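Local coordinates for teichoic acid biosynthesis protein F (Staphylococcus epidermidis, PDB 3L7I) that belongs to the teichoic acid biosynthesis proteins of the TagF family, bacterial cell-wall enzymes whose modelled region has the two-domain GT-B glycosyltransferase fold, at residues A[335-345]-A[407-416]. Numbering follows the deposited sequence.
Sequences NKERSLYDLTD and NSAEYYQAYS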
loop_
_atom_site.group_PDB
_atom_site.type_symbol
_atom_site.label_atom_id
_atom_site.label_comp_id
_atom_site.label_asym_id
_atom_site.label_seq_id
_atom_site.Cartn_x
_atom_site.Cartn_y
_atom_site.Cartn_z
ATOM N N ASN A 335 -18.991 1.462 5.193
ATOM C CA ASN A 335 -19.051 2.221 3.960
ATOM C C ASN A 335 -18.449 1.433 2.806
ATOM O O ASN A 335 -18.237 1.955 1.701
ATOM C CB ASN A 335 -18.330 3.547 4.119
ATOM C CG ASN A 335 -19.216 4.619 4.692
ATOM O OD1 ASN A 335 -20.421 4.436 4.847
ATOM N ND2 ASN A 335 -18.622 5.758 5.006
ATOM N N LYS A 336 -18.161 0.168 3.059
ATOM C CA LYS A 336 -17.622 -0.630 1.990
ATOM C C LYS A 336 -18.632 -0.692 0.827
ATOM O O LYS A 336 -18.234 -0.685 -0.349
ATOM C CB LYS A 336 -17.191 -2.001 2.493
ATOM C CG LYS A 336 -18.190 -3.092 2.340
ATOM C CD LYS A 336 -17.918 -4.162 3.364
ATOM C CE LYS A 336 -18.823 -5.351 3.166
ATOM N NZ LYS A 336 -18.236 -6.549 3.843
ATOM N N GLU A 337 -19.926 -0.694 1.133
ATOM C CA GLU A 337 -20.909 -0.776 0.053
ATOM C C GLU A 337 -20.816 0.445 -0.854
ATOM O O GLU A 337 -21.027 0.376 -2.064
ATOM C CB GLU A 337 -22.321 -0.984 0.600
ATOM C CG GLU A 337 -22.531 -2.370 1.190
ATOM C CD GLU A 337 -22.229 -3.506 0.188
ATOM O OE1 GLU A 337 -22.122 -3.239 -1.041
ATOM O OE2 GLU A 337 -22.097 -4.680 0.624
ATOM N N ARG A 338 -20.448 1.559 -0.249
ATOM C CA ARG A 338 -20.394 2.837 -0.935
ATOM C C ARG A 338 -19.140 3.004 -1.797
ATOM O O ARG A 338 -19.214 3.533 -2.905
ATOM C CB ARG A 338 -20.457 3.943 0.109
ATOM C CG ARG A 338 -20.575 5.323 -0.441
ATOM C CD ARG A 338 -21.546 6.085 0.415
ATOM N NE ARG A 338 -20.908 6.731 1.554
ATOM C CZ ARG A 338 -21.538 7.060 2.678
ATOM N NH1 ARG A 338 -22.825 6.768 2.838
ATOM N NH2 ARG A 338 -20.863 7.671 3.644
ATOM N N SER A 339 -17.984 2.577 -1.279
ATOM C CA SER A 339 -16.745 2.689 -2.049
ATOM C C SER A 339 -16.781 1.746 -3.255
ATOM O O SER A 339 -16.258 2.061 -4.328
ATOM C CB SER A 339 -15.531 2.416 -1.181
ATOM O OG SER A 339 -15.762 1.284 -0.388
ATOM N N LEU A 340 -17.411 0.593 -3.077
ATOM C CA LEU A 340 -17.589 -0.299 -4.204
ATOM C C LEU A 340 -18.429 0.381 -5.286
ATOM O O LEU A 340 -18.082 0.359 -6.467
ATOM C CB LEU A 340 -18.232 -1.601 -3.765
ATOM C CG LEU A 340 -18.657 -2.469 -4.945
ATOM C CD1 LEU A 340 -17.499 -2.675 -5.936
ATOM C CD2 LEU A 340 -19.235 -3.807 -4.442
ATOM N N TYR A 341 -19.526 1.003 -4.866
ATOM C CA TYR A 341 -20.438 1.674 -5.783
ATOM C C TYR A 341 -19.747 2.819 -6.502
ATOM O O TYR A 341 -19.920 2.983 -7.702
ATOM C CB TYR A 341 -21.664 2.172 -5.019
ATOM C CG TYR A 341 -22.302 3.399 -5.600
ATOM C CD1 TYR A 341 -23.284 3.300 -6.574
ATOM C CD2 TYR A 341 -21.935 4.657 -5.164
ATOM C CE1 TYR A 341 -23.870 4.422 -7.115
ATOM C CE2 TYR A 341 -22.515 5.793 -5.698
ATOM C CZ TYR A 341 -23.486 5.667 -6.674
ATOM O OH TYR A 341 -24.074 6.788 -7.209
ATOM N N ASP A 342 -18.961 3.598 -5.756
ATOM C CA ASP A 342 -18.215 4.728 -6.296
ATOM C C ASP A 342 -17.229 4.217 -7.354
ATOM O O ASP A 342 -16.828 4.942 -8.262
ATOM C CB ASP A 342 -17.492 5.450 -5.150
ATOM C CG ASP A 342 -17.000 6.856 -5.530
ATOM O OD1 ASP A 342 -17.597 7.499 -6.425
ATOM O OD2 ASP A 342 -16.009 7.339 -4.925
ATOM N N LEU A 343 -16.861 2.947 -7.255
ATOM C CA LEU A 343 -15.871 2.386 -8.166
ATOM C C LEU A 343 -16.444 1.938 -9.484
ATOM O O LEU A 343 -15.837 2.145 -10.530
ATOM C CB LEU A 343 -15.138 1.199 -7.528
ATOM C CG LEU A 343 -13.789 1.543 -6.896
ATOM C CD1 LEU A 343 -13.149 0.319 -6.282
ATOM C CD2 LEU A 343 -12.888 2.168 -7.939
ATOM N N THR A 344 -17.602 1.299 -9.430
ATOM C CA THR A 344 -18.121 0.628 -10.612
ATOM C C THR A 344 -19.248 1.431 -11.230
ATOM O O THR A 344 -19.929 0.960 -12.143
ATOM C CB THR A 344 -18.613 -0.805 -10.291
ATOM O OG1 THR A 344 -19.791 -0.742 -9.472
ATOM C CG2 THR A 344 -17.519 -1.613 -9.573
ATOM N N ASP A 345 -19.451 2.643 -10.736
ATOM C CA ASP A 345 -20.546 3.445 -11.244
ATOM C C ASP A 345 -20.205 4.003 -12.608
ATOM O O ASP A 345 -19.486 4.979 -12.720
ATOM C CB ASP A 345 -20.902 4.572 -10.282
ATOM C CG ASP A 345 -22.117 5.342 -10.736
ATOM O OD1 ASP A 345 -23.047 4.701 -11.276
ATOM O OD2 ASP A 345 -22.135 6.583 -10.566
ATOM N N ASN A 407 -27.945 2.695 1.984
ATOM C CA ASN A 407 -26.573 2.261 2.200
ATOM C C ASN A 407 -26.306 0.789 2.030
ATOM O O ASN A 407 -25.310 0.271 2.528
ATOM C CB ASN A 407 -26.093 2.684 3.566
ATOM C CG ASN A 407 -25.439 4.015 3.525
ATOM O OD1 ASN A 407 -24.197 4.103 3.492
ATOM N ND2 ASN A 407 -26.260 5.082 3.453
ATOM N N SER A 408 -27.202 0.122 1.322
ATOM C CA SER A 408 -27.057 -1.291 1.042
ATOM C C SER A 408 -26.685 -1.460 -0.418
ATOM O O SER A 408 -26.774 -0.517 -1.215
ATOM C CB SER A 408 -28.346 -2.038 1.381
ATOM O OG SER A 408 -29.397 -1.609 0.551
ATOM N N ALA A 409 -26.233 -2.653 -0.776
ATOM C CA ALA A 409 -25.792 -2.863 -2.143
ATOM C C ALA A 409 -26.923 -2.474 -3.104
ATOM O O ALA A 409 -26.694 -1.813 -4.124
ATOM C CB ALA A 409 -25.376 -4.288 -2.334
ATOM N N GLU A 410 -28.146 -2.862 -2.742
ATOM C CA GLU A 410 -29.305 -2.668 -3.601
ATOM C C GLU A 410 -29.621 -1.199 -3.744
ATOM O O GLU A 410 -30.116 -0.772 -4.788
ATOM C CB GLU A 410 -30.529 -3.396 -3.056
ATOM C CG GLU A 410 -30.511 -4.892 -3.235
ATOM C CD GLU A 410 -29.876 -5.635 -2.070
ATOM O OE1 GLU A 410 -29.123 -5.006 -1.284
ATOM O OE2 GLU A 410 -30.140 -6.858 -1.947
ATOM N N TYR A 411 -29.356 -0.442 -2.678
ATOM C CA TYR A 411 -29.556 1.007 -2.660
ATOM C C TYR A 411 -28.662 1.631 -3.705
ATOM O O TYR A 411 -29.123 2.377 -4.558
ATOM C CB TYR A 411 -29.218 1.562 -1.276
ATOM C CG TYR A 411 -29.328 3.075 -1.105
ATOM C CD1 TYR A 411 -30.567 3.699 -1.052
ATOM C CD2 TYR A 411 -28.200 3.864 -0.938
ATOM C CE1 TYR A 411 -30.680 5.041 -0.872
ATOM C CE2 TYR A 411 -28.306 5.227 -0.758
ATOM C CZ TYR A 411 -29.549 5.811 -0.716
ATOM O OH TYR A 411 -29.686 7.180 -0.529
ATOM N N TYR A 412 -27.378 1.293 -3.651
ATOM C CA TYR A 412 -26.421 1.851 -4.597
ATOM C C TYR A 412 -26.719 1.450 -6.042
ATOM O O TYR A 412 -26.648 2.288 -6.948
ATOM C CB TYR A 412 -24.981 1.549 -4.161
ATOM C CG TYR A 412 -24.657 2.324 -2.904
ATOM C CD1 TYR A 412 -24.504 3.713 -2.953
ATOM C CD2 TYR A 412 -24.579 1.698 -1.665
ATOM C CE1 TYR A 412 -24.251 4.438 -1.826
ATOM C CE2 TYR A 412 -24.323 2.426 -0.522
ATOM C CZ TYR A 412 -24.164 3.799 -0.608
ATOM O OH TYR A 412 -23.922 4.561 0.523
ATOM N N GLN A 413 -27.079 0.185 -6.248
ATOM C CA GLN A 413 -27.499 -0.284 -7.558
ATOM C C GLN A 413 -28.611 0.593 -8.097
ATOM O O GLN A 413 -28.483 1.198 -9.164
ATOM C CB GLN A 413 -28.029 -1.704 -7.449
ATOM C CG GLN A 413 -27.241 -2.777 -8.158
ATOM C CD GLN A 413 -27.809 -4.159 -7.845
ATOM O OE1 GLN A 413 -28.383 -4.829 -8.725
ATOM N NE2 GLN A 413 -27.689 -4.580 -6.571
ATOM N N ALA A 414 -29.710 0.640 -7.346
ATOM C CA ALA A 414 -30.909 1.339 -7.769
ATOM C C ALA A 414 -30.527 2.721 -8.248
ATOM O O ALA A 414 -30.907 3.134 -9.341
ATOM C CB ALA A 414 -31.933 1.410 -6.632
ATOM N N TYR A 415 -29.744 3.428 -7.446
ATOM C CA TYR A 415 -29.338 4.781 -7.819
ATOM C C TYR A 415 -28.375 4.863 -9.022
ATOM O O TYR A 415 -28.424 5.814 -9.808
ATOM C CB TYR A 415 -28.795 5.533 -6.605
ATOM C CG TYR A 415 -29.917 6.095 -5.804
ATOM C CD1 TYR A 415 -30.541 7.265 -6.201
ATOM C CD2 TYR A 415 -30.390 5.432 -4.690
ATOM C CE1 TYR A 415 -31.573 7.764 -5.505
ATOM C CE2 TYR A 415 -31.423 5.918 -3.988
ATOM C CZ TYR A 415 -32.017 7.086 -4.397
ATOM O OH TYR A 415 -33.072 7.593 -3.686
ATOM N N SER A 416 -27.502 3.871 -9.159
ATOM C CA SER A 416 -26.687 3.764 -10.344
ATOM C C SER A 416 -27.539 3.417 -11.567
ATOM O O SER A 416 -27.318 3.944 -12.664
ATOM C CB SER A 416 -25.638 2.684 -10.145
ATOM O OG SER A 416 -24.827 2.560 -11.308
HETATM O O HOH W 1 -25.446 6.875 -9.794
#
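Tyr-412 lays one face of its ring over the backbone of helix 336-344, with Arg-338 CA 4.1 Å from the ring centroid, a CH-pi contact. Its other face rests against Tyr-411 CD2, leaving the ring sandwiched between the two helices' own atoms. A first torsion that sets CG beside the backbone N (chi1 -69°) turns the ring toward the start of both helices, where CB and CG of Arg-338 run alongside Tyr-412 CZ and OH. Behind it comes Tyr-341: its CD1 lies 3.4 Å from Tyr-412 CB, while Tyr-412 CD1 sits over one face of the Tyr-341 ring, off toward the rim. The two side chains cross at about a right angle and their ring planes are inclined by 38°, an oblique aromatic pair with centroids 4.9 Å apart. Tyr-341 CE1 continues down to Ser-416 CB, which meets it at the ring edge, and Tyr-341 OH is hydrogen-bonded to Asn-432 N and to a water. Near the C-terminal end of helix 336-344, Ser-416 OG donates to Asp-345 OD1 (2.8 Å), though the position of that oxygen, which also forms a salt bridge with Lys-434, is less certain. At the other end, Glu-337 bends at chi2 to bring OE1 within 3.7 Å of Ala-409 CB. The helices run nearly parallel, crossing at -26° with axes 9.5 Å apart, and Glu-337, Tyr-341 and Asp-345 match Ala-409, Tyr-412 and Ser-416 in a three- to four-residue rhythm. Helix 409-417 belongs to the first of the two Rossmann-like domains of the GT-B region, where Tyr-411, Ala-414 and Tyr-415 pack on the parallel sheet through strands 354-358 and 384-389; helix 336-344 forms the next layer out, with helix 316-331 against Leu-340, Asp-342 and Leu-343.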